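Local coordinates for protein intracellular serine protease (Bacillus licheniformis, PDB 4ZOQ) that probably acts as a subtilisin-like serine endopeptidase, cutting peptide bonds in a sequence-specific way during maturation of a class II lanthipeptide, at residues B[15-18]-B[19-22]; B[115-118]-B[119-123]; B[249-252]-B[253-256]; B[258-262]-B[263-267]. One frame throughout, in Å; residues are numbered along the deposited sequence.

Contact 1 (B[15-18]-B[19-22]); sequences GILE and LKEY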
loop_
_atom_site.group_PDB
_atom_site.type_symbol
_atom_site.label_atom_id
_atom_site.label_comp_id
_atom_site.label_asym_id
_atom_site.label_seq_id
_atom_site.Cartn_x
_atom_site.Cartn_y
_atom_site.Cartn_z
ATOM N N GLY B 15 12.202 -11.288 -22.851
ATOM C CA GLY B 15 11.970 -12.344 -23.822
ATOM C C GLY B 15 12.213 -13.759 -23.295
ATOM O O GLY B 15 11.978 -14.730 -24.000
ATOM N N ILE B 16 12.688 -13.891 -22.062
ATOM C CA ILE B 16 12.960 -15.215 -21.500
ATOM C C ILE B 16 11.657 -15.881 -21.080
ATOM O O ILE B 16 11.044 -15.507 -20.081
ATOM C CB ILE B 16 13.905 -15.167 -20.275
ATOM C CG1 ILE B 16 15.190 -14.401 -20.603
ATOM C CG2 ILE B 16 14.194 -16.579 -19.782
ATOM C CD1 ILE B 16 15.970 -13.935 -19.373
ATOM N N LEU B 17 11.270 -16.900 -21.829
ATOM C CA LEU B 17 9.973 -17.534 -21.695
ATOM C C LEU B 17 9.857 -18.317 -20.361
ATOM O O LEU B 17 8.757 -18.505 -19.833
ATOM C CB LEU B 17 9.756 -18.456 -22.893
ATOM C CG LEU B 17 8.368 -18.984 -23.190
ATOM C CD1 LEU B 17 7.618 -17.901 -23.981
ATOM C CD2 LEU B 17 8.462 -20.280 -23.982
ATOM N N GLU B 18 10.991 -18.671 -19.766
ATOM C CA GLU B 18 10.994 -19.465 -18.538
ATOM C C GLU B 18 10.629 -18.657 -17.287
ATOM O O GLU B 18 10.209 -19.219 -16.277
ATOM C CB GLU B 18 12.399 -20.080 -18.365
ATOM C CG GLU B 18 12.811 -20.576 -16.953
ATOM C CD GLU B 18 11.933 -21.680 -16.384
ATOM O OE1 GLU B 18 11.312 -22.437 -17.170
ATOM O OE2 GLU B 18 11.873 -21.788 -15.134
ATOM N N LEU B 19 10.639 -17.338 -17.401
ATOM C CA LEU B 19 10.288 -16.504 -16.263
ATOM C C LEU B 19 8.784 -16.561 -15.955
ATOM O O LEU B 19 8.352 -16.134 -14.892
ATOM C CB LEU B 19 10.730 -15.074 -16.502
ATOM C CG LEU B 19 12.242 -14.920 -16.646
ATOM C CD1 LEU B 19 12.590 -13.444 -16.682
ATOM C CD2 LEU B 19 12.995 -15.647 -15.549
ATOM N N LYS B 20 7.986 -17.063 -16.896
ATOM C CA LYS B 20 6.550 -17.208 -16.661
ATOM C C LYS B 20 6.268 -18.138 -15.491
ATOM O O LYS B 20 5.251 -18.008 -14.819
ATOM C CB LYS B 20 5.846 -17.722 -17.916
ATOM C CG LYS B 20 5.890 -16.727 -19.074
ATOM C CD LYS B 20 5.214 -17.259 -20.339
ATOM C CE LYS B 20 5.205 -16.173 -21.415
ATOM N NZ LYS B 20 4.777 -16.679 -22.746
ATOM N N GLU B 21 7.185 -19.053 -15.210
ATOM C CA GLU B 21 6.985 -19.955 -14.080
ATOM C C GLU B 21 6.826 -19.213 -12.736
ATOM O O GLU B 21 6.121 -19.677 -11.851
ATOM C CB GLU B 21 8.149 -20.942 -13.986
ATOM C CG GLU B 21 8.065 -22.039 -14.996
ATOM C CD GLU B 21 6.770 -22.801 -14.876
ATOM O OE1 GLU B 21 6.431 -23.240 -13.743
ATOM O OE2 GLU B 21 6.084 -22.932 -15.914
ATOM N N TYR B 22 7.519 -18.087 -12.593
ATOM C CA TYR B 22 7.545 -17.319 -11.348
ATOM C C TYR B 22 6.413 -16.297 -11.291
ATOM O O TYR B 22 6.233 -15.598 -10.283
ATOM C CB TYR B 22 8.902 -16.602 -11.207
ATOM C CG TYR B 22 10.096 -17.529 -11.395
ATOM C CD1 TYR B 22 10.377 -18.539 -10.478
ATOM C CD2 TYR B 22 10.938 -17.381 -12.482
ATOM C CE1 TYR B 22 11.453 -19.380 -10.656
ATOM C CE2 TYR B 22 12.021 -18.204 -12.660
ATOM C CZ TYR B 22 12.277 -19.207 -11.757
ATOM O OH TYR B 22 13.368 -20.032 -11.963
#
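The extended side chain of Lys20 crosses Leu17 at an angle, and Leu19 turns the other way to meet Ile16. The ammonium end of Lys20 stops beside one methyl branch of Leu17, with Lys20 NZ 3.3 Å from Leu17 CD1, while nearer the backbone CG of Lys20 rests 3.5 Å from the Leu17 carbonyl O. This reach depends on a first torsion that sets CG anti to the carbonyl carbon (chi1 -66°) and on the straight run of the lysine beyond it. With an alanine here, Leu17 CD1 and the Leu17 carbonyl would probably lose the aliphatic cover of the lysine, leaving the leucine end freer to turn. The Ile16 and Leu19 side chains also meet obliquely, CB of Ile16 lying 4.0 Å from CG of Leu19. Glu18 is bent at chi2, and its OE2 lies 3.8 Å from Glu21 CG; the two carboxylates do not touch, and their like charges probably oppose a closer approach. Residues 17-22 form a 3-10 segment leading toward helix 24-30, bonded from each residue to the one three before it. Leu19 N donates to Ile16 O at 3.3 Å and Glu21 N to Glu18 O at 3.2 Å; the Lys20 N to Leu17 O bond between them is weak. The ring of Tyr22 receives Leu19 CD2 at its edge, in the ring plane. Further out, the Tyr22 backbone pairs with Leu247, Ile16 packs on Pro266, and the Lys20 side chain touches Ser8.

Contact 2 (B[115-118]-B[119-123]); sequences DSYN and IMKAM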
loop_
_atom_site.group_PDB
_atom_site.type_symbol
_atom_site.label_atom_id
_atom_site.label_comp_id
_atom_site.label_asym_id
_atom_site.label_seq_id
_atom_site.Cartn_x
_atom_site.Cartn_y
_atom_site.Cartn_z
ATOM N N ASP B 115 8.103 7.891 8.156
ATOM C CA ASP B 115 7.406 8.560 9.225
ATOM C C ASP B 115 5.918 8.392 8.942
ATOM O O ASP B 115 5.470 8.499 7.786
ATOM C CB ASP B 115 7.847 10.038 9.265
ATOM C CG ASP B 115 7.092 10.885 10.300
ATOM O OD1 ASP B 115 6.440 10.343 11.232
ATOM O OD2 ASP B 115 7.179 12.131 10.185
ATOM N N SER B 116 5.153 8.117 9.990
ATOM C CA SER B 116 3.726 7.912 9.838
ATOM C C SER B 116 3.100 9.185 9.299
ATOM O O SER B 116 2.132 9.147 8.531
ATOM C CB SER B 116 3.100 7.544 11.168
ATOM O OG SER B 116 3.436 6.223 11.545
ATOM N N TYR B 117 3.691 10.309 9.709
ATOM C CA TYR B 117 3.242 11.646 9.342
ATOM C C TYR B 117 3.266 11.811 7.828
ATOM O O TYR B 117 2.311 12.312 7.230
ATOM C CB TYR B 117 4.128 12.710 10.002
ATOM C CG TYR B 117 3.811 14.130 9.589
ATOM C CD1 TYR B 117 2.773 14.826 10.190
ATOM C CD2 TYR B 117 4.519 14.760 8.561
ATOM C CE1 TYR B 117 2.468 16.116 9.816
ATOM C CE2 TYR B 117 4.215 16.066 8.174
ATOM C CZ TYR B 117 3.183 16.732 8.808
ATOM O OH TYR B 117 2.841 18.021 8.451
ATOM N N ASN B 118 4.371 11.438 7.197
ATOM C CA ASN B 118 4.410 11.548 5.740
ATOM C C ASN B 118 3.430 10.618 5.025
ATOM O O ASN B 118 3.006 10.923 3.905
ATOM C CB ASN B 118 5.826 11.359 5.214
ATOM C CG ASN B 118 6.649 12.613 5.363
ATOM O OD1 ASN B 118 6.095 13.716 5.440
ATOM N ND2 ASN B 118 7.968 12.465 5.415
ATOM N N ILE B 119 3.069 9.500 5.656
ATOM C CA ILE B 119 2.119 8.600 5.034
ATOM C C ILE B 119 0.759 9.287 4.980
ATOM O O ILE B 119 0.060 9.257 3.950
ATOM C CB ILE B 119 2.017 7.246 5.769
ATOM C CG1 ILE B 119 3.370 6.547 5.757
ATOM C CG2 ILE B 119 0.936 6.368 5.117
ATOM C CD1 ILE B 119 3.419 5.303 6.572
ATOM N N MET B 120 0.395 9.914 6.096
ATOM C CA MET B 120 -0.866 10.648 6.188
ATOM C C MET B 120 -0.905 11.794 5.177
ATOM O O MET B 120 -1.909 11.987 4.484
ATOM C CB MET B 120 -1.069 11.213 7.597
ATOM C CG MET B 120 -1.055 10.178 8.676
ATOM S SD MET B 120 -1.582 10.827 10.286
ATOM C CE MET B 120 -0.500 9.864 11.352
ATOM N N LYS B 121 0.202 12.524 5.069
ATOM C CA LYS B 121 0.245 13.651 4.156
ATOM C C LYS B 121 0.085 13.157 2.725
ATOM O O LYS B 121 -0.648 13.754 1.935
ATOM C CB LYS B 121 1.535 14.430 4.311
ATOM C CG LYS B 121 1.550 15.729 3.534
ATOM C CD LYS B 121 2.913 16.375 3.678
ATOM C CE LYS B 121 2.948 17.329 4.854
ATOM N NZ LYS B 121 4.302 17.858 5.102
ATOM N N ALA B 122 0.763 12.058 2.409
ATOM C CA ALA B 122 0.643 11.460 1.087
ATOM C C ALA B 122 -0.784 10.963 0.843
ATOM O O ALA B 122 -1.334 11.131 -0.254
ATOM C CB ALA B 122 1.638 10.319 0.916
ATOM N N MET B 123 -1.413 10.416 1.869
ATOM C CA MET B 123 -2.775 9.944 1.696
ATOM C C MET B 123 -3.654 11.105 1.283
ATOM O O MET B 123 -4.401 11.029 0.300
ATOM C CB MET B 123 -3.319 9.308 2.985
ATOM C CG MET B 123 -2.717 7.937 3.313
ATOM S SD MET B 123 -3.248 7.288 4.924
ATOM C CE MET B 123 -4.995 6.927 4.659
#
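Ser116 O is shared by two backbone donors of the first helical turn: Met120 N reaches it at 3.1 Å, and Ile119 N adds a weak bond. CG of Met120 also comes to 3.4 Å from Ser116 O. Ahead of the helix 116-128, Asp115 is the N-cap, its OD1 taking Tyr117 N at 3.1 Å (166° at the hydrogen) from above the carboxylate plane. One turn on, Lys121 N bonds to Tyr117 O at 3.0 Å, and the two side chains cross at an angle. Lys121 has CG anti to its own N (chi1 -171°) and a bend at chi3, which bring NZ to the edge of the tyrosine ring, 3.6 Å from Tyr117 CE2 and near the ring plane. Both polar ends go to a second protein chain: Tyr117 OH hydrogen-bonds Asp56 O and Lys121 NZ forms a salt bridge with Asp56 OD2 of that chain, whose Tyr32 meets the Tyr117 ring with the planes at about 50°. A leucine in place of Tyr117 would probably leave that carbonyl without its hydroxyl partner and Lys121 without the ring edge that flanks it. Ile119 faces inward onto Val108 and Ile50 of the sheet. The carboxylate of Asp56 of the other chain would probably help keep the lysine protonated, so that the tyrosine-lysine pair ties the start of the helix to the second chain by one salt bridge and one hydrogen bond.

Contact 3 (B[249-252]-B[253-256]); sequences TYPK and GKDN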
loop_
_atom_site.group_PDB
_atom_site.type_symbol
_atom_site.label_atom_id
_atom_site.label_comp_id
_atom_site.label_asym_id
_atom_site.label_seq_id
_atom_site.Cartn_x
_atom_site.Cartn_y
_atom_site.Cartn_z
ATOM N N THR B 249 9.022 -6.763 -10.338
ATOM C CA THR B 249 9.840 -5.804 -11.061
ATOM C C THR B 249 10.758 -5.171 -10.038
ATOM O O THR B 249 10.344 -4.794 -8.941
ATOM C CB THR B 249 9.010 -4.752 -11.795
ATOM O OG1 THR B 249 8.005 -4.257 -10.908
ATOM C CG2 THR B 249 8.312 -5.355 -13.002
ATOM N N TYR B 250 12.024 -5.073 -10.412
ATOM C CA TYR B 250 13.069 -4.594 -9.521
ATOM C C TYR B 250 13.833 -3.522 -10.308
ATOM O O TYR B 250 13.900 -3.618 -11.547
ATOM C CB TYR B 250 13.949 -5.764 -9.086
ATOM C CG TYR B 250 14.739 -5.528 -7.816
ATOM C CD1 TYR B 250 14.092 -5.357 -6.587
ATOM C CD2 TYR B 250 16.132 -5.538 -7.837
ATOM C CE1 TYR B 250 14.809 -5.152 -5.421
ATOM C CE2 TYR B 250 16.862 -5.345 -6.679
ATOM C CZ TYR B 250 16.194 -5.157 -5.474
ATOM O OH TYR B 250 16.921 -4.968 -4.338
ATOM N N PRO B 251 14.316 -2.460 -9.621
ATOM C CA PRO B 251 14.963 -1.348 -10.339
ATOM C C PRO B 251 16.031 -1.862 -11.308
ATOM O O PRO B 251 16.945 -2.583 -10.921
ATOM C CB PRO B 251 15.569 -0.513 -9.218
ATOM C CG PRO B 251 14.704 -0.789 -8.023
ATOM C CD PRO B 251 14.326 -2.247 -8.158
ATOM N N LYS B 252 15.883 -1.519 -12.578
ATOM C CA LYS B 252 16.664 -2.171 -13.612
ATOM C C LYS B 252 18.166 -1.901 -13.447
ATOM O O LYS B 252 18.998 -2.730 -13.812
ATOM C CB LYS B 252 16.188 -1.722 -14.991
ATOM C CG LYS B 252 17.067 -0.673 -15.606
ATOM C CD LYS B 252 16.415 0.069 -16.757
ATOM C CE LYS B 252 15.464 1.132 -16.261
ATOM N NZ LYS B 252 14.781 1.728 -17.437
ATOM N N GLY B 253 18.521 -0.761 -12.871
ATOM C CA GLY B 253 19.924 -0.447 -12.714
ATOM C C GLY B 253 20.479 -0.910 -11.388
ATOM O O GLY B 253 21.568 -0.501 -10.998
ATOM N N LYS B 254 19.742 -1.771 -10.694
ATOM C CA LYS B 254 20.151 -2.242 -9.378
ATOM C C LYS B 254 20.460 -3.725 -9.503
ATOM O O LYS B 254 19.788 -4.418 -10.248
ATOM C CB LYS B 254 19.050 -1.947 -8.346
ATOM C CG LYS B 254 19.474 -2.075 -6.895
ATOM C CD LYS B 254 18.304 -1.973 -5.919
ATOM C CE LYS B 254 18.763 -2.289 -4.487
ATOM N NZ LYS B 254 19.206 -1.076 -3.754
ATOM N N ASP B 255 21.499 -4.214 -8.831
ATOM C CA ASP B 255 21.813 -5.650 -8.882
ATOM C C ASP B 255 20.748 -6.445 -8.137
ATOM O O ASP B 255 20.351 -6.058 -7.039
ATOM C CB ASP B 255 23.179 -5.960 -8.256
ATOM C CG ASP B 255 24.359 -5.488 -9.100
ATOM O OD1 ASP B 255 24.273 -5.386 -10.358
ATOM O OD2 ASP B 255 25.416 -5.258 -8.479
ATOM N N ASN B 256 20.253 -7.526 -8.725
ATOM C CA ASN B 256 19.320 -8.368 -7.986
ATOM C C ASN B 256 20.113 -9.424 -7.219
ATOM O O ASN B 256 21.341 -9.367 -7.200
ATOM C CB ASN B 256 18.267 -8.992 -8.910
ATOM C CG ASN B 256 18.868 -9.822 -10.013
ATOM O OD1 ASN B 256 20.024 -10.274 -9.929
ATOM N ND2 ASN B 256 18.093 -10.007 -11.088
#
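Pro251 and Lys254 close a type I beta turn, Lys254 N donating to Pro251 O at 2.9 Å. The pair also packs through its side chains, CB of Pro251 lying 3.9 Å from CB of Lys254. Beside the turn stands Tyr250, whose CG is anti to its backbone N (chi1 -159°), a setting that swings the ring across to the chain returning from the turn, residues 254-256. The aliphatic tail of Lys254 crosses the phenol end at an angle, with CE 3.3 Å from Tyr250 OH and CD 3.7 Å from Tyr250 CE2. One face of the ring carries Pro251 CD, 3.3 Å above the plane and offset toward the rim; at the edge, in plane, Asp255 O comes 3.6 Å from Tyr250 CE2. CB of Asn256 comes near Tyr250 CD2. Beyond the segments, Lys254 NZ bonds to Pro83 O, Asn256 ND2 to Ile265 O and Tyr269 O, and Asp55 OD2 accepts from Lys252 N. The turn follows strand 246-249 and lies near the predicted catalytic centre of this subtilase: the side chain of Tyr250 comes within about 7 Å of that of His86, the predicted charge-relay histidine.

Contact 4 (B[258-262]-B[263-267]); sequences ALDQM and LNIPK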
loop_
_atom_site.group_PDB
_atom_site.type_symbol
_atom_site.label_atom_id
_atom_site.label_comp_id
_atom_site.label_asym_id
_atom_site.label_seq_id
_atom_site.Cartn_x
_atom_site.Cartn_y
_atom_site.Cartn_z
ATOM N N ALA B 258 21.599 -13.090 -5.405
ATOM C CA ALA B 258 22.301 -14.313 -5.826
ATOM C C ALA B 258 21.342 -15.430 -6.287
ATOM O O ALA B 258 21.639 -16.172 -7.206
ATOM C CB ALA B 258 23.198 -14.811 -4.705
ATOM N N LEU B 259 20.195 -15.548 -5.633
ATOM C CA LEU B 259 19.175 -16.518 -6.026
ATOM C C LEU B 259 18.660 -16.197 -7.415
ATOM O O LEU B 259 18.481 -17.102 -8.251
ATOM C CB LEU B 259 18.019 -16.492 -5.040
ATOM C CG LEU B 259 16.811 -17.370 -5.345
ATOM C CD1 LEU B 259 17.210 -18.838 -5.282
ATOM C CD2 LEU B 259 15.675 -17.047 -4.375
ATOM N N ASP B 260 18.432 -14.908 -7.676
ATOM C CA ASP B 260 17.976 -14.503 -8.988
ATOM C C ASP B 260 19.027 -14.871 -10.050
ATOM O O ASP B 260 18.697 -15.461 -11.082
ATOM C CB ASP B 260 17.689 -12.987 -9.049
ATOM C CG ASP B 260 16.544 -12.551 -8.134
ATOM O OD1 ASP B 260 15.591 -13.328 -7.946
ATOM O OD2 ASP B 260 16.581 -11.417 -7.613
ATOM N N GLN B 261 20.291 -14.547 -9.769
ATOM C CA GLN B 261 21.377 -14.768 -10.727
ATOM C C GLN B 261 21.501 -16.243 -11.010
ATOM O O GLN B 261 21.604 -16.650 -12.174
ATOM C CB GLN B 261 22.710 -14.229 -10.217
ATOM C CG GLN B 261 22.582 -12.960 -9.438
ATOM C CD GLN B 261 23.919 -12.389 -8.999
ATOM O OE1 GLN B 261 24.616 -12.948 -8.126
ATOM N NE2 GLN B 261 24.260 -11.231 -9.558
ATOM N N MET B 262 21.463 -17.041 -9.949
ATOM C CA MET B 262 21.520 -18.484 -10.113
ATOM C C MET B 262 20.385 -19.023 -10.983
ATOM O O MET B 262 20.570 -20.005 -11.696
ATOM C CB MET B 262 21.461 -19.171 -8.749
ATOM C CG MET B 262 21.533 -20.674 -8.851
ATOM S SD MET B 262 21.049 -21.503 -7.327
ATOM C CE MET B 262 19.316 -21.809 -7.618
ATOM N N LEU B 263 19.232 -18.356 -10.971
ATOM C CA LEU B 263 18.083 -18.804 -11.767
ATOM C C LEU B 263 18.005 -18.060 -13.105
ATOM O O LEU B 263 17.015 -18.166 -13.835
ATOM C CB LEU B 263 16.774 -18.650 -10.972
ATOM C CG LEU B 263 16.618 -19.549 -9.733
ATOM C CD1 LEU B 263 15.362 -19.203 -8.914
ATOM C CD2 LEU B 263 16.618 -21.035 -10.129
ATOM N N ASN B 264 19.058 -17.296 -13.399
ATOM C CA ASN B 264 19.168 -16.477 -14.613
ATOM C C ASN B 264 18.061 -15.462 -14.806
ATOM O O ASN B 264 17.667 -15.151 -15.928
ATOM C CB ASN B 264 19.239 -17.390 -15.827
ATOM C CG ASN B 264 20.452 -18.288 -15.783
ATOM O OD1 ASN B 264 20.338 -19.513 -15.796
ATOM N ND2 ASN B 264 21.631 -17.677 -15.720
ATOM N N ILE B 265 17.601 -14.907 -13.696
ATOM C CA ILE B 265 16.692 -13.792 -13.738
ATOM C C ILE B 265 17.494 -12.543 -14.032
ATOM O O ILE B 265 18.278 -12.113 -13.186
ATOM C CB ILE B 265 15.970 -13.586 -12.390
ATOM C CG1 ILE B 265 15.570 -14.923 -11.743
ATOM C CG2 ILE B 265 14.864 -12.546 -12.542
ATOM C CD1 ILE B 265 14.266 -15.510 -12.219
ATOM N N PRO B 266 17.248 -11.907 -15.181
ATOM C CA PRO B 266 18.026 -10.720 -15.550
ATOM C C PRO B 266 17.652 -9.536 -14.659
ATOM O O PRO B 266 16.630 -9.593 -13.974
ATOM C CB PRO B 266 17.619 -10.475 -17.004
ATOM C CG PRO B 266 16.257 -10.980 -17.072
ATOM C CD PRO B 266 16.164 -12.162 -16.137
ATOM N N LYS B 267 18.469 -8.490 -14.637
ATOM C CA LYS B 267 18.128 -7.326 -13.843
ATOM C C LYS B 267 16.835 -6.695 -14.305
ATOM O O LYS B 267 16.465 -6.808 -15.467
ATOM C CB LYS B 267 19.243 -6.299 -13.837
ATOM C CG LYS B 267 20.432 -6.716 -12.968
ATOM C CD LYS B 267 21.569 -5.687 -13.100
ATOM C CE LYS B 267 22.656 -6.138 -14.059
ATOM N NZ LYS B 267 23.651 -5.038 -14.236
#
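The carboxylate of Asp260 stands beside Ile265, its OD1 4.1 Å from Ile265 CG1, and the amide of Asn264 has ND2 3.7 Å from Gln261 O; neither flat group stacks on the other segment. The stronger partners of Asp260 lie outside: OD2 bonds to Ser270 OG and OD1 to Leu271 N. Aliphatic atoms pack beside the turn. Ile265 crosses Asp260 at an angle, with Ile265 CB 3.8 Å from Asp260 CB. Leu263 lies alongside Leu259 pointing the same way, Leu263 CD1 being 4.1 Å from Leu259 CD1. Met262, bent at chi3, brings CE to 3.8 Å from Leu263 CD2, on the other methyl branch. With CG anti to the carbonyl carbon (chi1 -66°), Leu263 reaches both Leu259 and Met262. Ile265 N donates to Asp260 O at 2.9 Å with an N-H...O angle of 163°, and Asn264 N to Gln261 O at 2.9 Å. Asp260 O also receives a weak bond from Leu263 N. Asn264, at positive phi, is the C-prime residue: the Ile265-Asp260 and Asn264-Gln261 bonds define a Schellman motif that ends helix 258-262 and turns the chain toward strand 269-272.

Overall arrangement
Contacts 1, 3 and 4 gather on one side of the chain's centre; contact 2 lies far off, its centre 37 Å from that of contact 1. Contact 4 joins the others of the group. Its centre is 12 Å from that of contact 1, where Ile265 CD1 packs 3.5 Å from Tyr22 CE2 and 3.6 Å from Leu19 CD2. Its centre is 11 Å from that of contact 3, where Lys267 CB lies 3.6 Å from Lys252 O. Contacts 2 and 3 both approach the predicted charge-relay site: the side chain of Asp51 is about 9 Å from that of Ile119 and about 10 Å from that of Pro251. Contacts 1 and 4 lie away from it.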